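Local coordinates for phosphotriesterase homology protein (Escherichia coli, PDB 1BF6) that hydrolyses phosphorylated glyceryl acetates, which must carry a phosphate group, and also acts on aromatic acetates and propionates, using two zinc ions per subunit, at residues Y7-E12 with R45-V50; E99-M104 with A143-N148. All blocks are in the same frame, centred on the assembly; numbering follows the deposited sequence.

Overall arrangement
The two contacts follow each other along the chain and neither nest nor cross. Contact 1 closes first. Strand 7-12 leaves the N-terminal end, the chain passes through helix 32-44, and strand 47-52 returns beside the first strand: a beta-alpha-beta crossover. Strand 75-80 follows in the same parallel sheet. Contact 2 then closes a second loop on the outside of the barrel. It sets helix 97-109 against helix 134-150, and the chain between them contributes strand 122-126. Contact 1 joins two strands of the inner wall near the zinc site, and contact 2 joins two helices of the outer layer. Their centres lie about 26 Å apart, and their nearest atoms are about 14 Å apart.

Contact 1: residues Y7-E12 with R45-V50; sequences YTLAHE and RGVRNV. With ZN (zinc ion), chain C.
Tyr7 O is gripped twice by the neighbouring strand. Arg48 N reaches Tyr7 O at 2.9 Å, in the carbonyl plane on a lone pair, and Asn49 N at 3.1 Å, nearly along the C=O axis. This marks a beta bulge with a register shift of one residue. Tyr7 N gives an almost straight bond to Gly46 O (2.8 Å, 172°), and Leu9 N bonds to Asn49 O. On one face, Thr8 chi1 (-63°) sets OG1 beside its backbone N. There Asn49 ND2 bonds to Thr8 OG1 at 3.0 Å, the hydroxyl oxygen tilted 21° out of the Asn49 amide plane. This ND2 also bonds to Asp3 O.

On the other face, Leu9 CD1 rests on Val47 CG2 at 3.8 Å, the side chains crossing near a right angle. Beyond the corner at Ala10 and His11, Glu12 CB packs on Val50 CG1 at 3.5 Å, while its carboxylate turns away to Ser240, Met241 and Ile243.

Gly46 is the C-prime residue of the Schellman motif ending helix 32-44; the strand starts at Val47. At the corner, His11 NE2 binds a zinc ion at 2.3 Å with His13, Glu124 and Asp242. This is the first beta-alpha-beta unit of a phosphotriesterase-type TIM barrel.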
loop_
_atom_site.group_PDB
_atom_site.type_symbol
_atom_site.label_atom_id
_atom_site.label_comp_id
_atom_site.label_asym_id
_atom_site.label_seq_id
_atom_site.Cartn_x
_atom_site.Cartn_y
_atom_site.Cartn_z
ATOM N N TYR A 7 12.015 -8.570 5.435
ATOM C CA TYR A 7 11.492 -7.246 5.122
ATOM C C TYR A 7 10.128 -7.315 4.431
ATOM O O TYR A 7 9.786 -8.316 3.789
ATOM C CB TYR A 7 12.457 -6.493 4.209
ATOM C CG TYR A 7 13.790 -6.132 4.837
ATOM C CD1 TYR A 7 13.877 -5.756 6.183
ATOM C CD2 TYR A 7 14.949 -6.089 4.066
ATOM C CE1 TYR A 7 15.081 -5.339 6.734
ATOM C CE2 TYR A 7 16.155 -5.677 4.606
ATOM C CZ TYR A 7 16.216 -5.301 5.937
ATOM O OH TYR A 7 17.408 -4.891 6.474
ATOM N N THR A 8 9.384 -6.218 4.529
ATOM C CA THR A 8 8.060 -6.118 3.927
ATOM C C THR A 8 7.913 -4.801 3.160
ATOM O O THR A 8 8.223 -3.726 3.692
ATOM C CB THR A 8 6.939 -6.172 5.026
ATOM O OG1 THR A 8 6.973 -7.431 5.703
ATOM C CG2 THR A 8 5.554 -5.960 4.403
ATOM N N LEU A 9 7.489 -4.893 1.895
ATOM C CA LEU A 9 7.224 -3.706 1.070
ATOM C C LEU A 9 5.730 -3.482 1.348
ATOM O O LEU A 9 4.896 -4.293 0.967
ATOM C CB LEU A 9 7.481 -3.998 -0.412
ATOM C CG LEU A 9 8.886 -3.641 -0.930
ATOM C CD1 LEU A 9 9.970 -4.267 -0.075
ATOM C CD2 LEU A 9 9.025 -4.057 -2.388
ATOM N N ALA A 10 5.431 -2.389 2.041
ATOM C CA ALA A 10 4.074 -2.066 2.497
ATOM C C ALA A 10 3.009 -1.671 1.477
ATOM O O ALA A 10 1.825 -1.633 1.818
ATOM C CB ALA A 10 4.156 -0.996 3.587
ATOM N N HIS A 11 3.409 -1.392 0.238
ATOM C CA HIS A 11 2.446 -0.951 -0.780
ATOM C C HIS A 11 2.969 -1.182 -2.187
ATOM O O HIS A 11 3.714 -0.359 -2.717
ATOM C CB HIS A 11 2.162 0.536 -0.602
ATOM C CG HIS A 11 1.047 1.044 -1.464
ATOM N ND1 HIS A 11 -0.137 1.554 -0.964
ATOM C CD2 HIS A 11 0.934 1.099 -2.817
ATOM C CE1 HIS A 11 -0.915 1.898 -1.990
ATOM N NE2 HIS A 11 -0.310 1.642 -3.129
ATOM N N GLU A 12 2.533 -2.274 -2.795
ATOM C CA GLU A 12 2.964 -2.631 -4.136
ATOM C C GLU A 12 1.840 -3.218 -4.973
ATOM O O GLU A 12 0.762 -3.551 -4.468
ATOM C CB GLU A 12 4.070 -3.691 -4.062
ATOM C CG GLU A 12 5.328 -3.262 -3.328
ATOM C CD GLU A 12 5.986 -2.050 -3.941
ATOM O OE1 GLU A 12 5.818 -1.805 -5.157
ATOM O OE2 GLU A 12 6.679 -1.329 -3.203
ATOM N N ARG A 45 17.735 -9.580 -1.148
ATOM C CA ARG A 45 17.994 -8.435 -0.279
ATOM C C ARG A 45 17.231 -8.523 1.051
ATOM O O ARG A 45 17.064 -7.511 1.738
ATOM C CB ARG A 45 17.611 -7.126 -0.969
ATOM C CG ARG A 45 18.216 -6.901 -2.329
ATOM C CD ARG A 45 19.685 -6.544 -2.268
ATOM N NE ARG A 45 20.176 -6.333 -3.625
ATOM C CZ ARG A 45 21.369 -6.706 -4.066
ATOM N NH1 ARG A 45 22.234 -7.309 -3.256
ATOM N NH2 ARG A 45 21.673 -6.529 -5.341
ATOM N N GLY A 46 16.720 -9.710 1.363
ATOM C CA GLY A 46 16.026 -9.923 2.628
ATOM C C GLY A 46 14.524 -9.713 2.700
ATOM O O GLY A 46 13.932 -9.814 3.781
ATOM N N VAL A 47 13.905 -9.380 1.572
ATOM C CA VAL A 47 12.457 -9.174 1.545
ATOM C C VAL A 47 11.757 -10.517 1.545
ATOM O O VAL A 47 12.130 -11.421 0.789
ATOM C CB VAL A 47 12.008 -8.367 0.294
ATOM C CG1 VAL A 47 10.454 -8.266 0.245
ATOM C CG2 VAL A 47 12.615 -6.963 0.338
ATOM N N ARG A 48 10.729 -10.650 2.380
ATOM C CA ARG A 48 9.976 -11.893 2.446
ATOM C C ARG A 48 8.471 -11.692 2.180
ATOM O O ARG A 48 7.801 -12.622 1.742
ATOM C CB ARG A 48 10.200 -12.585 3.801
ATOM C CG ARG A 48 11.623 -13.101 4.004
ATOM C CD ARG A 48 11.918 -14.242 3.036
ATOM N NE ARG A 48 13.275 -14.776 3.179
ATOM C CZ ARG A 48 14.336 -14.355 2.490
ATOM N NH1 ARG A 48 14.227 -13.383 1.590
ATOM N NH2 ARG A 48 15.517 -14.906 2.710
ATOM N N ASN A 49 7.982 -10.470 2.393
ATOM C CA ASN A 49 6.553 -10.143 2.205
ATOM C C ASN A 49 6.300 -8.897 1.360
ATOM O O ASN A 49 7.015 -7.904 1.470
ATOM C CB ASN A 49 5.882 -9.898 3.566
ATOM C CG ASN A 49 6.316 -10.895 4.621
ATOM O OD1 ASN A 49 5.906 -12.053 4.607
ATOM N ND2 ASN A 49 7.186 -10.451 5.521
ATOM N N VAL A 50 5.207 -8.927 0.597
ATOM C CA VAL A 50 4.791 -7.792 -0.231
ATOM C C VAL A 50 3.288 -7.651 -0.012
ATOM O O VAL A 50 2.567 -8.623 -0.196
ATOM C CB VAL A 50 5.026 -8.022 -1.763
ATOM C CG1 VAL A 50 4.396 -6.871 -2.565
ATOM C CG2 VAL A 50 6.534 -8.079 -2.075
HETATM ZN ZN ZN C . -0.867 1.706 -5.336
#

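Contact 2: residues E99-M104 with A143-N148; sequences ELAQEM and AALAHN
Met104 crosses to the other helix through its torsions. Its chi1 of -68° places CG beside its backbone N, and the next bond is extended. A bend at chi3 (-111°) then turns the methyl toward Ala143. Met104 CE ends 3.8 Å from Ala143 N, so it lies against the backbone of that helix. The sulfur is close to the same turn, with Met104 SD 4.2 Å from Ala143 CA. The methyl group of Ala143 points away from helix 97-109 and takes no part in this touch.

Nearer its root, Met104 meets a different residue. Met104 CB packs on Ala146 CB at 3.9 Å. Ala146 CB also lies 4.0 Å from Ala101 O, and so presses on the backbone of the facing helix. Ala101 points toward the facing helix, and Ala101 CB meets Leu145 CB at 3.8 Å. The closest approach is through the base of the Leu145 side chain.

Small residues let the helices come close. The CA atoms of Ala101 and Ala146 are 5.1 Å apart, and the segment axes approach to 8.2 Å, with 46° between their directions. No hydrogen bond spans the interface. It is apolar packing, with most of the touching residues buried.

Beneath the pair, Met104, Ala143 and Ala146 all touch Ile122 of strand 122-126. The far side of helix 134-150 holds His147 and Asn148, which belong to the binding site for beta-D-glucose. His147 ND1 is bonded to Arg152 O, and Asn148 ND2 to His174 O.

Two neighbouring helices that cover strand 122-126 from outside form part of the helical layer of a TIM barrel, the fold of the phosphotriesterase family.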
loop_
_atom_site.group_PDB
_atom_site.type_symbol
_atom_site.label_atom_id
_atom_site.label_comp_id
_atom_site.label_asym_id
_atom_site.label_seq_id
_atom_site.Cartn_x
_atom_site.Cartn_y
_atom_site.Cartn_z
ATOM N N GLU A 99 -23.902 -3.575 1.688
ATOM C CA GLU A 99 -23.539 -4.543 0.659
ATOM C C GLU A 99 -22.039 -4.422 0.349
ATOM O O GLU A 99 -21.351 -5.437 0.191
ATOM C CB GLU A 99 -24.389 -4.341 -0.599
ATOM C CG GLU A 99 -25.835 -4.852 -0.461
ATOM C CD GLU A 99 -26.742 -4.401 -1.594
ATOM O OE1 GLU A 99 -26.635 -3.240 -2.022
ATOM O OE2 GLU A 99 -27.576 -5.210 -2.049
ATOM N N LEU A 100 -21.532 -3.188 0.309
ATOM C CA LEU A 100 -20.102 -2.965 0.041
ATOM C C LEU A 100 -19.268 -3.626 1.159
ATOM O O LEU A 100 -18.326 -4.371 0.877
ATOM C CB LEU A 100 -19.788 -1.468 -0.082
ATOM C CG LEU A 100 -20.453 -0.719 -1.255
ATOM C CD1 LEU A 100 -20.053 0.742 -1.260
ATOM C CD2 LEU A 100 -20.126 -1.385 -2.595
ATOM N N ALA A 101 -19.675 -3.418 2.417
ATOM C CA ALA A 101 -18.991 -4.021 3.570
ATOM C C ALA A 101 -19.041 -5.548 3.534
ATOM O O ALA A 101 -18.047 -6.211 3.815
ATOM C CB ALA A 101 -19.579 -3.509 4.874
ATOM N N GLN A 102 -20.194 -6.115 3.180
ATOM C CA GLN A 102 -20.337 -7.567 3.107
ATOM C C GLN A 102 -19.361 -8.158 2.094
ATOM O O GLN A 102 -18.804 -9.236 2.311
ATOM C CB GLN A 102 -21.762 -7.955 2.706
ATOM C CG GLN A 102 -22.825 -7.685 3.758
ATOM C CD GLN A 102 -24.227 -7.942 3.228
ATOM O OE1 GLN A 102 -24.462 -7.943 2.013
ATOM N NE2 GLN A 102 -25.163 -8.189 4.135
ATOM N N GLU A 103 -19.214 -7.483 0.955
ATOM C CA GLU A 103 -18.307 -7.938 -0.091
ATOM C C GLU A 103 -16.880 -8.002 0.447
ATOM O O GLU A 103 -16.189 -8.997 0.251
ATOM C CB GLU A 103 -18.352 -6.984 -1.290
ATOM C CG GLU A 103 -17.396 -7.379 -2.437
ATOM C CD GLU A 103 -17.355 -6.347 -3.564
ATOM O OE1 GLU A 103 -18.039 -5.313 -3.459
ATOM O OE2 GLU A 103 -16.614 -6.569 -4.546
ATOM N N MET A 104 -16.453 -6.942 1.130
ATOM C CA MET A 104 -15.099 -6.893 1.685
ATOM C C MET A 104 -14.897 -7.994 2.730
ATOM O O MET A 104 -13.896 -8.700 2.699
ATOM C CB MET A 104 -14.804 -5.507 2.257
ATOM C CG MET A 104 -14.697 -4.419 1.179
ATOM S SD MET A 104 -14.252 -2.814 1.818
ATOM C CE MET A 104 -15.719 -1.869 1.599
ATOM N N ALA A 143 -15.517 0.305 4.685
ATOM C CA ALA A 143 -14.226 -0.231 5.119
ATOM C C ALA A 143 -14.217 -0.326 6.651
ATOM O O ALA A 143 -13.834 -1.355 7.206
ATOM C CB ALA A 143 -13.083 0.662 4.619
ATOM N N ALA A 144 -14.709 0.727 7.303
ATOM C CA ALA A 144 -14.804 0.791 8.754
ATOM C C ALA A 144 -15.656 -0.390 9.224
ATOM O O ALA A 144 -15.224 -1.164 10.074
ATOM C CB ALA A 144 -15.417 2.104 9.173
ATOM N N LEU A 145 -16.828 -0.580 8.612
ATOM C CA LEU A 145 -17.714 -1.689 8.981
ATOM C C LEU A 145 -17.044 -3.046 8.818
ATOM O O LEU A 145 -17.164 -3.909 9.694
ATOM C CB LEU A 145 -19.004 -1.657 8.154
ATOM C CG LEU A 145 -19.837 -0.385 8.333
ATOM C CD1 LEU A 145 -21.121 -0.468 7.492
ATOM C CD2 LEU A 145 -20.156 -0.181 9.822
ATOM N N ALA A 146 -16.341 -3.247 7.701
ATOM C CA ALA A 146 -15.661 -4.522 7.455
ATOM C C ALA A 146 -14.528 -4.756 8.467
ATOM O O ALA A 146 -14.292 -5.885 8.895
ATOM C CB ALA A 146 -15.114 -4.575 6.031
ATOM N N HIS A 147 -13.850 -3.679 8.854
ATOM C CA HIS A 147 -12.754 -3.770 9.811
ATOM C C HIS A 147 -13.300 -4.066 11.204
ATOM O O HIS A 147 -12.701 -4.828 11.958
ATOM C CB HIS A 147 -11.957 -2.465 9.848
ATOM C CG HIS A 147 -11.146 -2.300 11.095
ATOM N ND1 HIS A 147 -10.023 -3.056 11.357
ATOM C CD2 HIS A 147 -11.345 -1.529 12.190
ATOM C CE1 HIS A 147 -9.569 -2.761 12.562
ATOM N NE2 HIS A 147 -10.353 -1.839 13.088
ATOM N N ASN A 148 -14.413 -3.424 11.555
ATOM C CA ASN A 148 -15.022 -3.633 12.866
ATOM C C ASN A 148 -15.518 -5.070 13.029
ATOM O O ASN A 148 -15.640 -5.572 14.142
ATOM C CB ASN A 148 -16.152 -2.615 13.115
ATOM C CG ASN A 148 -15.633 -1.179 13.270
ATOM O OD1 ASN A 148 -14.459 -0.957 13.562
ATOM N ND2 ASN A 148 -16.503 -0.206 13.053
#